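Local coordinates for putative Outer membrane protein (Helicobacter pylori, PDB 6GW5) that probably acts as a lectin-like adhesin, SabA, whose domain exposed outside the outer membrane attaches the bacterium to Lewis-type glycans of the host, at residues N82-F87 with Q100-F105; M188-I193 with G203-T208; A196-V201 with Q289-E294; Y214-N219 with S283-D288. All coordinates share one frame; numbering follows the deposited sequence.

How the contacts relate
All four contacts lie on the same side of the chain's centre, in the irregular region at one end of the long helical body. Contact 1 comes first along the chain and closes before the others open; contacts 2 and 3 interleave, and contact 4 falls wholly within the span bridged by contact 3. The centres of contacts 2 and 3 are about 10 Å apart and those of contacts 1 and 4 about 23 Å. Contact 2 is the hub, touching each of the others: M189 with T85, I205 with Y292, and S207 with Y214. Contacts 1 and 2 join loops and short strands to one another; contacts 3 and 4 share helix 287-293 and join loops to it and to helix 215-240.

Contact 1 (N82-F87 with Q100-F105); sequences NYLTFF and QGNPPF
L84 and G101 hold the two loops together through the backbone: L84 N donates to G101 O at 2.9 Å. The same oxygen also receives a CA-H...O contact from Y83 CA at 3.5 Å. Glycine suits position 101 because the chain turns there with a positive phi of 95°, a conformation it adopts readily.

The apolar contacts centre on P103. Its ring atom CD lies 3.6 Å from L84 CB, a compact, rigid group packed against the bent 82-87 loop. The same CD also faces a carbonyl of that loop, F86 O. P103 CB, for its part, meets the edge of the Y83 ring at CE1, 4.2 Å away.

The aromatic pair lies at the other end. F105 turns the edge of its ring toward the face of F87 in a T-shaped stack, centroids 5.1 Å apart and planes at 66°, with F105 CD1 3.7 Å from F87 CZ. F87 reaches it because CG stands anti to the backbone N (chi1 -176°), which also sets the edge of the F87 ring beside P103 O.

Polar groups finish the junction through neighbours: N102 OD1 accepts from V88 N, while L84 O takes a hydrogen bond from the N192 side chain. The arrangement is a pairing of two loops, the first of which ends in F87, the first residue of strand 87-89; that strand forms the small parallel sheet with 119-121 at this end of the adhesin domain.

Contact 2 (M188-I193 with G203-T208); sequences MMWKNI and GAIDST
M189 and T208 form an antiparallel non-hydrogen-bonded pair, CA atoms 4.4 Å apart, within the two-stranded sheet of 188-189 and 208-209. Just beyond it W190 N donates to S207 O at 2.9 Å, and T208 CA directs a CA-H...O contact to M188 O.

Past the sheet the chain coils into a 3-10 turn, and W190 becomes the main packing surface. Its broad, flat indole suits this place: I205 CG2 packs against it, 3.5 Å from W190 CD2, while M188 CE and I193 CD1 lie over one face, toward its rim. The I205 branch reaches the ring because CG2 stands anti to the backbone N while CG1 points beside it (chi1 -65°). Y214 and Y292 add their rings around the indole.

At the exposed side K191 and D206 run side by side, K191 CD against D206 CB, but their charged ends do not meet. T208 suits its place by offering both a methyl to M189 CG and a hydroxyl, which also bonds to N111 O. A water completes the joint, accepting from K191 N at 3.0 Å, donating to D206 O at 2.9 Å and lying 2.7 Å from T208 OG1.

Contact 3 (A196-V201 with Q289-E294); sequences AGVSNV and QYRYLE
V198 and Y292 carry the apolar half of this contact. With CG1 anti to the backbone N (chi1 171°), V198 lays this methyl over the face of the Y292 ring in a CH-pi contact, 3.8 Å from the centroid and 16° off the normal. A branched valine thereby divides its work: CG1 covers the phenol and CG2 lies over a face of the R291 guanidinium, 3.8 Å from NH2. The Y292 ring extends on past V198 until its OH lies 3.5 Å from S199 CB; its polar partner is I205 N.

R291 supplies the polar half. Its chain bends at chi3 (55°), bringing NH2 within 2.9 Å of G197 O. The bond lies in the carbonyl plane, on a lone pair, and close to the guanidinium plane, though it is somewhat bent at the hydrogen. NH2 also gives a hydrogen to a water, 3.1 Å away, that donates to V198 O, so one nitrogen reaches G197 O directly and V198 O through the water. V201 CG2 lies near the guanidinium plane, at its edge, beside NH2.

The loop keeps its own shape, G197 N bonding to N200 OD1. It rests on one side of helix 287-293, whose L293 meets helices 215-240 and 317-346, while Y292 also touches I193, a little beyond strand 188-189.

Contact 4 (Y214-N219 with S283-D288); sequences YAVLNN and SSIPKD. Unlike the reference sequence in segment 214-219: L217 (reference Phe).
At the start of helix 215-240, A215, V216 and N219 pack against S284, I285 and P286, the short link between helices 255-283 and 287-293. The contact is thus a helix N-terminus fitted against an interhelical bend: Y214 holds the N-cap position of one helix and P286 that of the next.

A215, V216 and, a turn later, N219 face the link. A215 CB meets P286 CD at 3.6 Å; the small methyl lets the proline ring come close to the helix backbone, and the proline's lack of an N-H costs nothing at the N-cap, where no i to i-4 bond is needed. Next to them V216 and I285 meet through their branches, V216 CB lying 4.0 Å from I285 CG2. The isoleucine methyl is brought there by a chi1 of -64°, which sets CG2 anti to the backbone N. V216 also touches L293 and F75, so the pair belongs to a larger apolar cluster.

N219 extends its amide across to the link. ND2 lies 3.1 Å from S284 OG in a weak hydrogen bond, bent to 121° at the hydrogen, and it makes its main bond to L281 O, near the end of helix 255-283. S284 OG in turn gives a weak bond with N280 O. Asparagine suits the site because its amide NH2 can donate to two acceptors.

The chemistry is therefore mixed: aliphatic contacts probably set the spacing, and the amide adds only a weak polar link across the contact. Since its bond to S284 is weak, N219 probably contributes chiefly by gripping the carbonyl of L281 where helix 255-283 ends.

Contact 1 (N82-F87 with Q100-F105)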
loop_
_atom_site.group_PDB
_atom_site.type_symbol
_atom_site.label_atom_id
_atom_site.label_comp_id
_atom_site.label_asym_id
_atom_site.label_seq_id
_atom_site.Cartn_x
_atom_site.Cartn_y
_atom_site.Cartn_z
ATOM N N ASN A 82 -18.012 10.893 25.907
ATOM C CA ASN A 82 -18.657 10.921 27.225
ATOM C C ASN A 82 -18.551 12.298 27.875
ATOM O O ASN A 82 -18.844 12.438 29.043
ATOM C CB ASN A 82 -18.043 9.839 28.167
ATOM C CG ASN A 82 -16.563 10.105 28.528
ATOM O OD1 ASN A 82 -16.022 11.188 28.274
ATOM N ND2 ASN A 82 -15.913 9.109 29.125
ATOM N N TYR A 83 -18.133 13.300 27.120
ATOM C CA TYR A 83 -17.939 14.664 27.594
ATOM C C TYR A 83 -17.739 15.499 26.345
ATOM O O TYR A 83 -16.643 15.600 25.864
ATOM C CB TYR A 83 -16.697 14.668 28.460
ATOM C CG TYR A 83 -16.278 15.913 29.207
ATOM C CD1 TYR A 83 -16.756 17.167 28.914
ATOM C CD2 TYR A 83 -15.345 15.809 30.204
ATOM C CE1 TYR A 83 -16.321 18.273 29.616
ATOM C CE2 TYR A 83 -14.909 16.894 30.912
ATOM C CZ TYR A 83 -15.382 18.122 30.617
ATOM O OH TYR A 83 -14.880 19.154 31.362
ATOM N N LEU A 84 -18.809 16.087 25.824
ATOM C CA LEU A 84 -18.786 16.852 24.583
ATOM C C LEU A 84 -17.771 17.998 24.591
ATOM O O LEU A 84 -17.561 18.643 25.609
ATOM C CB LEU A 84 -20.207 17.309 24.231
ATOM C CG LEU A 84 -21.098 16.255 23.502
ATOM C CD1 LEU A 84 -20.860 14.779 23.851
ATOM C CD2 LEU A 84 -22.587 16.575 23.614
ATOM N N THR A 85 -17.063 18.185 23.483
ATOM C CA THR A 85 -16.160 19.334 23.336
ATOM C C THR A 85 -16.864 20.522 22.673
ATOM O O THR A 85 -16.211 21.433 22.174
ATOM C CB THR A 85 -14.919 18.995 22.497
ATOM O OG1 THR A 85 -15.302 18.754 21.126
ATOM C CG2 THR A 85 -14.205 17.819 23.071
ATOM N N PHE A 86 -18.179 20.454 22.598
ATOM C CA PHE A 86 -19.030 21.509 22.066
ATOM C C PHE A 86 -20.295 21.510 22.930
ATOM O O PHE A 86 -20.494 20.582 23.739
ATOM C CB PHE A 86 -19.364 21.266 20.573
ATOM C CG PHE A 86 -19.766 19.846 20.253
ATOM C CD1 PHE A 86 -18.811 18.923 19.905
ATOM C CD2 PHE A 86 -21.095 19.456 20.236
ATOM C CE1 PHE A 86 -19.157 17.627 19.575
ATOM C CE2 PHE A 86 -21.462 18.149 19.933
ATOM C CZ PHE A 86 -20.489 17.230 19.596
ATOM N N PHE A 87 -21.144 22.520 22.749
ATOM C CA PHE A 87 -22.344 22.664 23.553
ATOM C C PHE A 87 -23.548 22.406 22.662
ATOM O O PHE A 87 -23.734 23.059 21.643
ATOM C CB PHE A 87 -22.342 24.065 24.146
ATOM C CG PHE A 87 -23.473 24.371 25.100
ATOM C CD1 PHE A 87 -23.449 23.943 26.431
ATOM C CD2 PHE A 87 -24.550 25.143 24.694
ATOM C CE1 PHE A 87 -24.506 24.252 27.291
ATOM C CE2 PHE A 87 -25.605 25.449 25.554
ATOM C CZ PHE A 87 -25.579 25.003 26.853
ATOM N N GLN A 100 -26.767 13.214 27.148
ATOM C CA GLN A 100 -25.691 12.791 28.039
ATOM C C GLN A 100 -24.357 13.276 27.533
ATOM O O GLN A 100 -24.067 13.140 26.354
ATOM C CB GLN A 100 -25.642 11.263 28.116
ATOM C CG GLN A 100 -24.648 10.739 29.152
ATOM C CD GLN A 100 -25.281 9.641 29.985
ATOM O OE1 GLN A 100 -25.758 8.630 29.441
ATOM N NE2 GLN A 100 -25.319 9.839 31.305
ATOM N N GLY A 101 -23.549 13.801 28.441
ATOM C CA GLY A 101 -22.205 14.276 28.140
ATOM C C GLY A 101 -22.107 15.759 27.862
ATOM O O GLY A 101 -20.999 16.299 27.761
ATOM N N ASN A 102 -23.244 16.449 27.758
ATOM C CA ASN A 102 -23.234 17.900 27.484
ATOM C C ASN A 102 -22.480 18.667 28.581
ATOM O O ASN A 102 -22.714 18.453 29.753
ATOM C CB ASN A 102 -24.664 18.425 27.356
ATOM C CG ASN A 102 -24.821 19.501 26.306
ATOM O OD1 ASN A 102 -23.905 19.809 25.544
ATOM N ND2 ASN A 102 -26.014 20.092 26.257
ATOM N N PRO A 103 -21.519 19.497 28.201
ATOM C CA PRO A 103 -20.764 20.182 29.250
ATOM C C PRO A 103 -21.511 21.368 29.784
ATOM O O PRO A 103 -22.434 21.841 29.146
ATOM C CB PRO A 103 -19.527 20.698 28.503
ATOM C CG PRO A 103 -19.965 20.834 27.094
ATOM C CD PRO A 103 -20.870 19.649 26.885
ATOM N N PRO A 104 -21.067 21.891 30.921
ATOM C CA PRO A 104 -21.655 23.135 31.414
ATOM C C PRO A 104 -21.412 24.309 30.465
ATOM O O PRO A 104 -20.410 24.370 29.803
ATOM C CB PRO A 104 -20.945 23.355 32.756
ATOM C CG PRO A 104 -19.703 22.520 32.718
ATOM C CD PRO A 104 -20.023 21.366 31.822
ATOM N N PHE A 105 -22.323 25.259 30.441
ATOM C CA PHE A 105 -22.213 26.376 29.504
ATOM C C PHE A 105 -21.000 27.294 29.766
ATOM O O PHE A 105 -20.529 27.998 28.856
ATOM C CB PHE A 105 -23.523 27.178 29.514
ATOM C CG PHE A 105 -23.529 28.331 28.543
ATOM C CD1 PHE A 105 -23.600 28.099 27.173
ATOM C CD2 PHE A 105 -23.421 29.651 28.996
ATOM C CE1 PHE A 105 -23.559 29.165 26.274
ATOM C CE2 PHE A 105 -23.384 30.716 28.102
ATOM C CZ PHE A 105 -23.458 30.474 26.739
#

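Contact 2 (M188-I193 with G203-T208)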
loop_
_atom_site.group_PDB
_atom_site.type_symbol
_atom_site.label_atom_id
_atom_site.label_comp_id
_atom_site.label_asym_id
_atom_site.label_seq_id
_atom_site.Cartn_x
_atom_site.Cartn_y
_atom_site.Cartn_z
ATOM N N MET A 188 -14.408 22.589 18.204
ATOM C CA MET A 188 -14.166 21.742 19.348
ATOM C C MET A 188 -13.223 22.433 20.321
ATOM O O MET A 188 -12.318 23.139 19.923
ATOM C CB MET A 188 -13.643 20.373 18.940
ATOM C CG MET A 188 -12.353 20.324 18.123
ATOM S SD MET A 188 -12.050 18.642 17.486
ATOM C CE MET A 188 -11.794 17.757 19.020
ATOM N N MET A 189 -13.525 22.285 21.607
ATOM C CA MET A 189 -12.736 22.873 22.670
ATOM C C MET A 189 -11.920 21.725 23.212
ATOM O O MET A 189 -12.450 20.855 23.891
ATOM C CB MET A 189 -13.642 23.467 23.773
ATOM C CG MET A 189 -14.594 24.578 23.311
ATOM S SD MET A 189 -15.864 25.046 24.517
ATOM C CE MET A 189 -17.085 23.801 24.257
ATOM N N TRP A 190 -10.634 21.708 22.892
ATOM C CA TRP A 190 -9.756 20.596 23.324
ATOM C C TRP A 190 -9.501 20.601 24.810
ATOM O O TRP A 190 -9.159 19.575 25.366
ATOM C CB TRP A 190 -8.424 20.596 22.569
ATOM C CG TRP A 190 -8.527 19.985 21.177
ATOM C CD1 TRP A 190 -9.074 20.545 20.089
ATOM C CD2 TRP A 190 -8.051 18.704 20.770
ATOM N NE1 TRP A 190 -8.964 19.696 19.004
ATOM C CE2 TRP A 190 -8.358 18.550 19.408
ATOM C CE3 TRP A 190 -7.377 17.682 21.421
ATOM C CZ2 TRP A 190 -8.026 17.421 18.687
ATOM C CZ3 TRP A 190 -7.056 16.558 20.706
ATOM C CH2 TRP A 190 -7.371 16.439 19.345
ATOM N N LYS A 191 -9.679 21.753 25.449
ATOM C CA LYS A 191 -9.541 21.857 26.895
ATOM C C LYS A 191 -10.584 20.999 27.620
ATOM O O LYS A 191 -10.355 20.561 28.726
ATOM C CB LYS A 191 -9.637 23.332 27.334
ATOM C CG LYS A 191 -9.306 23.633 28.808
ATOM C CD LYS A 191 -7.914 24.260 29.051
ATOM C CE LYS A 191 -7.960 25.544 29.922
ATOM N NZ LYS A 191 -8.002 25.325 31.391
ATOM N N ASN A 192 -11.718 20.756 26.994
ATOM C CA ASN A 192 -12.716 19.871 27.573
ATOM C C ASN A 192 -12.260 18.396 27.667
ATOM O O ASN A 192 -12.828 17.621 28.442
ATOM C CB ASN A 192 -14.032 19.944 26.799
ATOM C CG ASN A 192 -14.839 21.198 27.107
ATOM O OD1 ASN A 192 -14.339 22.162 27.701
ATOM N ND2 ASN A 192 -16.108 21.186 26.706
ATOM N N ILE A 193 -11.238 18.010 26.913
ATOM C CA ILE A 193 -10.743 16.638 26.958
ATOM C C ILE A 193 -9.770 16.459 28.069
ATOM O O ILE A 193 -8.740 17.143 28.126
ATOM C CB ILE A 193 -10.057 16.236 25.637
ATOM C CG1 ILE A 193 -11.052 16.371 24.467
ATOM C CG2 ILE A 193 -9.565 14.801 25.697
ATOM C CD1 ILE A 193 -10.362 16.597 23.154
ATOM N N GLY A 203 2.782 19.656 25.872
ATOM C CA GLY A 203 2.237 19.036 24.677
ATOM C C GLY A 203 0.757 18.718 24.754
ATOM O O GLY A 203 0.218 18.136 23.789
ATOM N N ALA A 204 0.088 19.086 25.855
ATOM C CA ALA A 204 -1.356 19.036 25.916
ATOM C C ALA A 204 -1.814 20.012 24.898
ATOM O O ALA A 204 -1.080 20.943 24.547
ATOM C CB ALA A 204 -1.899 19.430 27.285
ATOM N N ILE A 205 -3.041 19.783 24.452
ATOM C CA ILE A 205 -3.702 20.576 23.416
ATOM C C ILE A 205 -4.926 21.254 24.046
ATOM O O ILE A 205 -5.818 20.549 24.610
ATOM C CB ILE A 205 -4.145 19.657 22.276
ATOM C CG1 ILE A 205 -2.893 19.053 21.606
ATOM C CG2 ILE A 205 -5.016 20.411 21.288
ATOM C CD1 ILE A 205 -3.179 18.130 20.432
ATOM N N ASP A 206 -4.954 22.584 24.021
ATOM C CA ASP A 206 -6.034 23.316 24.721
ATOM C C ASP A 206 -6.739 24.327 23.834
ATOM O O ASP A 206 -7.566 25.089 24.298
ATOM C CB ASP A 206 -5.500 23.939 26.012
ATOM C CG ASP A 206 -4.406 24.936 25.765
ATOM O OD1 ASP A 206 -4.124 25.232 24.577
ATOM O OD2 ASP A 206 -3.839 25.446 26.764
ATOM N N SER A 207 -6.457 24.258 22.533
ATOM C CA SER A 207 -7.021 25.157 21.550
ATOM C C SER A 207 -8.483 24.820 21.249
ATOM O O SER A 207 -9.058 23.817 21.718
ATOM C CB SER A 207 -6.170 25.114 20.263
ATOM O OG SER A 207 -6.166 23.813 19.711
ATOM N N THR A 208 -9.061 25.708 20.453
ATOM C CA THR A 208 -10.450 25.637 20.056
ATOM C C THR A 208 -10.557 26.059 18.630
ATOM O O THR A 208 -10.279 27.205 18.302
ATOM C CB THR A 208 -11.297 26.539 20.963
ATOM O OG1 THR A 208 -11.234 26.014 22.302
ATOM C CG2 THR A 208 -12.743 26.576 20.510
HETATM O O HOH W 1 -10.382 24.418 24.259
#

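Contact 3 (A196-V201 with Q289-E294)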
loop_
_atom_site.group_PDB
_atom_site.type_symbol
_atom_site.label_atom_id
_atom_site.label_comp_id
_atom_site.label_asym_id
_atom_site.label_seq_id
_atom_site.Cartn_x
_atom_site.Cartn_y
_atom_site.Cartn_z
ATOM N N ALA A 196 -5.527 11.747 31.897
ATOM C CA ALA A 196 -4.479 11.921 32.862
ATOM C C ALA A 196 -3.158 11.534 32.226
ATOM O O ALA A 196 -3.052 10.453 31.640
ATOM C CB ALA A 196 -4.770 11.064 34.069
ATOM N N GLY A 197 -2.171 12.418 32.357
ATOM C CA GLY A 197 -0.823 12.192 31.818
ATOM C C GLY A 197 -0.697 12.672 30.392
ATOM O O GLY A 197 0.316 12.432 29.732
ATOM N N VAL A 198 -1.745 13.320 29.892
ATOM C CA VAL A 198 -1.785 13.752 28.516
ATOM C C VAL A 198 -2.261 15.172 28.417
ATOM O O VAL A 198 -1.573 15.997 27.827
ATOM C CB VAL A 198 -2.712 12.873 27.625
ATOM C CG1 VAL A 198 -2.887 13.493 26.235
ATOM C CG2 VAL A 198 -2.155 11.471 27.492
ATOM N N SER A 199 -3.473 15.433 28.891
ATOM C CA SER A 199 -4.042 16.791 28.807
ATOM C C SER A 199 -3.515 17.744 29.891
ATOM O O SER A 199 -3.745 18.938 29.834
ATOM C CB SER A 199 -5.557 16.737 28.873
ATOM O OG SER A 199 -5.957 16.090 30.076
ATOM N N ASN A 200 -2.792 17.208 30.868
ATOM C CA ASN A 200 -2.224 18.015 31.936
ATOM C C ASN A 200 -0.693 18.166 31.900
ATOM O O ASN A 200 -0.122 18.555 32.910
ATOM C CB ASN A 200 -2.684 17.438 33.294
ATOM C CG ASN A 200 -1.999 16.131 33.612
ATOM O OD1 ASN A 200 -1.904 15.244 32.751
ATOM N ND2 ASN A 200 -1.448 16.027 34.794
ATOM N N VAL A 201 -0.036 17.843 30.790
ATOM C CA VAL A 201 1.468 17.896 30.693
ATOM C C VAL A 201 1.911 18.765 29.503
ATOM O O VAL A 201 1.081 19.179 28.749
ATOM C CB VAL A 201 2.080 16.473 30.603
ATOM C CG1 VAL A 201 1.615 15.610 31.794
ATOM C CG2 VAL A 201 1.710 15.764 29.314
ATOM N N GLN A 289 -1.317 15.273 18.760
ATOM C CA GLN A 289 -2.694 14.826 18.474
ATOM C C GLN A 289 -2.829 13.322 18.566
ATOM O O GLN A 289 -3.890 12.842 18.923
ATOM C CB GLN A 289 -3.158 15.295 17.091
ATOM C CG GLN A 289 -3.273 16.794 16.994
ATOM C CD GLN A 289 -3.511 17.296 15.581
ATOM O OE1 GLN A 289 -4.045 16.595 14.728
ATOM N NE2 GLN A 289 -3.141 18.527 15.339
ATOM N N TYR A 290 -1.779 12.607 18.152
ATOM C CA TYR A 290 -1.755 11.150 18.142
ATOM C C TYR A 290 -1.731 10.664 19.576
ATOM O O TYR A 290 -2.369 9.666 19.866
ATOM C CB TYR A 290 -0.587 10.531 17.307
ATOM C CG TYR A 290 -0.655 9.015 17.325
ATOM C CD1 TYR A 290 -1.502 8.337 16.463
ATOM C CD2 TYR A 290 0.006 8.274 18.299
ATOM C CE1 TYR A 290 -1.662 6.963 16.528
ATOM C CE2 TYR A 290 -0.137 6.898 18.364
ATOM C CZ TYR A 290 -0.959 6.240 17.470
ATOM O OH TYR A 290 -1.158 4.877 17.521
ATOM N N ARG A 291 -1.099 11.402 20.484
ATOM C CA ARG A 291 -1.147 11.032 21.904
ATOM C C ARG A 291 -2.550 11.039 22.491
ATOM O O ARG A 291 -2.833 10.285 23.417
ATOM C CB ARG A 291 -0.231 11.889 22.745
ATOM C CG ARG A 291 1.132 11.238 22.877
ATOM C CD ARG A 291 2.233 12.122 23.456
ATOM N NE ARG A 291 1.881 12.695 24.760
ATOM C CZ ARG A 291 1.760 12.038 25.942
ATOM N NH1 ARG A 291 1.915 10.701 26.041
ATOM N NH2 ARG A 291 1.447 12.732 27.064
ATOM N N TYR A 292 -3.412 11.913 21.984
ATOM C CA TYR A 292 -4.788 11.967 22.443
ATOM C C TYR A 292 -5.534 10.830 21.772
ATOM O O TYR A 292 -6.283 10.096 22.426
ATOM C CB TYR A 292 -5.473 13.296 22.108
ATOM C CG TYR A 292 -5.222 14.449 23.082
ATOM C CD1 TYR A 292 -4.036 15.108 23.108
ATOM C CD2 TYR A 292 -6.240 14.914 23.921
ATOM C CE1 TYR A 292 -3.841 16.166 23.963
ATOM C CE2 TYR A 292 -6.040 15.959 24.777
ATOM C CZ TYR A 292 -4.848 16.579 24.789
ATOM O OH TYR A 292 -4.656 17.639 25.612
ATOM N N LEU A 293 -5.335 10.664 20.473
ATOM C CA LEU A 293 -6.071 9.627 19.773
ATOM C C LEU A 293 -5.824 8.214 20.377
ATOM O O LEU A 293 -6.719 7.459 20.671
ATOM C CB LEU A 293 -5.712 9.693 18.316
ATOM C CG LEU A 293 -6.408 8.681 17.408
ATOM C CD1 LEU A 293 -7.878 8.981 17.249
ATOM C CD2 LEU A 293 -5.725 8.727 16.043
ATOM N N GLU A 294 -4.595 7.930 20.698
ATOM C CA GLU A 294 -4.197 6.625 21.119
ATOM C C GLU A 294 -4.658 6.323 22.529
ATOM O O GLU A 294 -4.685 5.167 22.944
ATOM C CB GLU A 294 -2.662 6.578 20.973
ATOM C CG GLU A 294 -1.999 5.265 21.317
ATOM C CD GLU A 294 -1.636 5.167 22.781
ATOM O OE1 GLU A 294 -1.257 6.230 23.343
ATOM O OE2 GLU A 294 -1.754 4.044 23.337
HETATM O O HOH W 2 0.330 15.477 26.135
#

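Contact 4 (Y214-N219 with S283-D288)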
loop_
_atom_site.group_PDB
_atom_site.type_symbol
_atom_site.label_atom_id
_atom_site.label_comp_id
_atom_site.label_asym_id
_atom_site.label_seq_id
_atom_site.Cartn_x
_atom_site.Cartn_y
_atom_site.Cartn_z
ATOM N N TYR A 214 -7.606 20.438 12.444
ATOM C CA TYR A 214 -6.720 19.450 13.073
ATOM C C TYR A 214 -6.370 18.286 12.107
ATOM O O TYR A 214 -7.243 17.568 11.600
ATOM C CB TYR A 214 -7.375 18.943 14.358
ATOM C CG TYR A 214 -7.637 20.068 15.368
ATOM C CD1 TYR A 214 -6.624 20.513 16.225
ATOM C CD2 TYR A 214 -8.850 20.702 15.432
ATOM C CE1 TYR A 214 -6.835 21.549 17.124
ATOM C CE2 TYR A 214 -9.064 21.762 16.334
ATOM C CZ TYR A 214 -8.057 22.182 17.184
ATOM O OH TYR A 214 -8.242 23.192 18.101
ATOM N N ALA A 215 -5.090 18.121 11.815
ATOM C CA ALA A 215 -4.663 17.094 10.860
ATOM C C ALA A 215 -5.201 15.704 11.176
ATOM O O ALA A 215 -5.429 14.897 10.269
ATOM C CB ALA A 215 -3.146 17.063 10.806
ATOM N N VAL A 216 -5.337 15.386 12.463
ATOM C CA VAL A 216 -5.815 14.080 12.853
ATOM C C VAL A 216 -7.158 13.793 12.232
ATOM O O VAL A 216 -7.440 12.634 11.855
ATOM C CB VAL A 216 -5.844 13.910 14.385
ATOM C CG1 VAL A 216 -6.825 14.874 15.087
ATOM C CG2 VAL A 216 -6.108 12.449 14.776
ATOM N N LEU A 217 -7.999 14.820 12.138
ATOM C CA LEU A 217 -9.300 14.590 11.565
ATOM C C LEU A 217 -9.157 14.377 10.084
ATOM O O LEU A 217 -9.717 13.453 9.542
ATOM C CB LEU A 217 -10.266 15.745 11.835
ATOM C CG LEU A 217 -11.549 15.567 10.988
ATOM C CD1 LEU A 217 -12.740 15.066 11.783
ATOM C CD2 LEU A 217 -11.875 16.836 10.220
ATOM N N ASN A 218 -8.442 15.266 9.427
ATOM C CA ASN A 218 -8.331 15.194 7.991
ATOM C C ASN A 218 -7.724 13.870 7.496
ATOM O O ASN A 218 -8.177 13.291 6.520
ATOM C CB ASN A 218 -7.549 16.392 7.464
ATOM C CG ASN A 218 -8.273 17.749 7.709
ATOM O OD1 ASN A 218 -9.510 17.887 7.557
ATOM N ND2 ASN A 218 -7.490 18.753 8.117
ATOM N N ASN A 219 -6.713 13.381 8.209
ATOM C CA ASN A 219 -6.022 12.122 7.848
ATOM C C ASN A 219 -6.874 10.891 8.039
ATOM O O ASN A 219 -6.843 10.016 7.196
ATOM C CB ASN A 219 -4.741 11.952 8.663
ATOM C CG ASN A 219 -3.617 12.810 8.156
ATOM O OD1 ASN A 219 -3.861 13.809 7.476
ATOM N ND2 ASN A 219 -2.378 12.472 8.544
ATOM N N SER A 283 1.048 7.740 10.177
ATOM C CA SER A 283 2.370 8.177 10.525
ATOM C C SER A 283 2.526 9.675 10.493
ATOM O O SER A 283 3.282 10.219 11.257
ATOM C CB SER A 283 3.362 7.598 9.533
ATOM O OG SER A 283 4.655 8.044 9.859
ATOM N N SER A 284 1.836 10.355 9.597
ATOM C CA SER A 284 2.000 11.814 9.533
ATOM C C SER A 284 0.998 12.626 10.442
ATOM O O SER A 284 1.025 13.887 10.457
ATOM C CB SER A 284 1.921 12.265 8.113
ATOM O OG SER A 284 0.592 12.057 7.695
ATOM N N ILE A 285 0.208 11.939 11.275
ATOM C CA ILE A 285 -0.546 12.661 12.309
ATOM C C ILE A 285 0.422 13.324 13.264
ATOM O O ILE A 285 1.375 12.699 13.763
ATOM C CB ILE A 285 -1.425 11.728 13.087
ATOM C CG1 ILE A 285 -2.491 11.113 12.176
ATOM C CG2 ILE A 285 -2.137 12.459 14.200
ATOM C CD1 ILE A 285 -3.130 9.890 12.778
ATOM N N PRO A 286 0.238 14.608 13.506
ATOM C CA PRO A 286 1.099 15.242 14.473
ATOM C C PRO A 286 1.133 14.520 15.787
ATOM O O PRO A 286 0.065 14.084 16.322
ATOM C CB PRO A 286 0.464 16.606 14.648
ATOM C CG PRO A 286 -0.096 16.895 13.316
ATOM C CD PRO A 286 -0.662 15.583 12.867
ATOM N N LYS A 287 2.352 14.417 16.334
ATOM C CA LYS A 287 2.604 13.590 17.516
ATOM C C LYS A 287 1.666 13.920 18.699
ATOM O O LYS A 287 1.120 13.016 19.316
ATOM C CB LYS A 287 4.076 13.662 17.940
ATOM C CG LYS A 287 4.443 12.588 18.973
ATOM C CD LYS A 287 5.930 12.365 19.190
ATOM C CE LYS A 287 6.167 11.483 20.424
ATOM N NZ LYS A 287 7.605 11.340 20.807
ATOM N N ASP A 288 1.492 15.198 18.961
ATOM C CA ASP A 288 0.667 15.674 20.041
ATOM C C ASP A 288 -0.777 15.237 19.952
ATOM O O ASP A 288 -1.365 14.875 20.919
ATOM C CB ASP A 288 0.843 17.186 20.230
ATOM C CG ASP A 288 0.293 18.018 19.082
ATOM O OD1 ASP A 288 0.176 17.543 17.962
ATOM O OD2 ASP A 288 0.005 19.196 19.292
#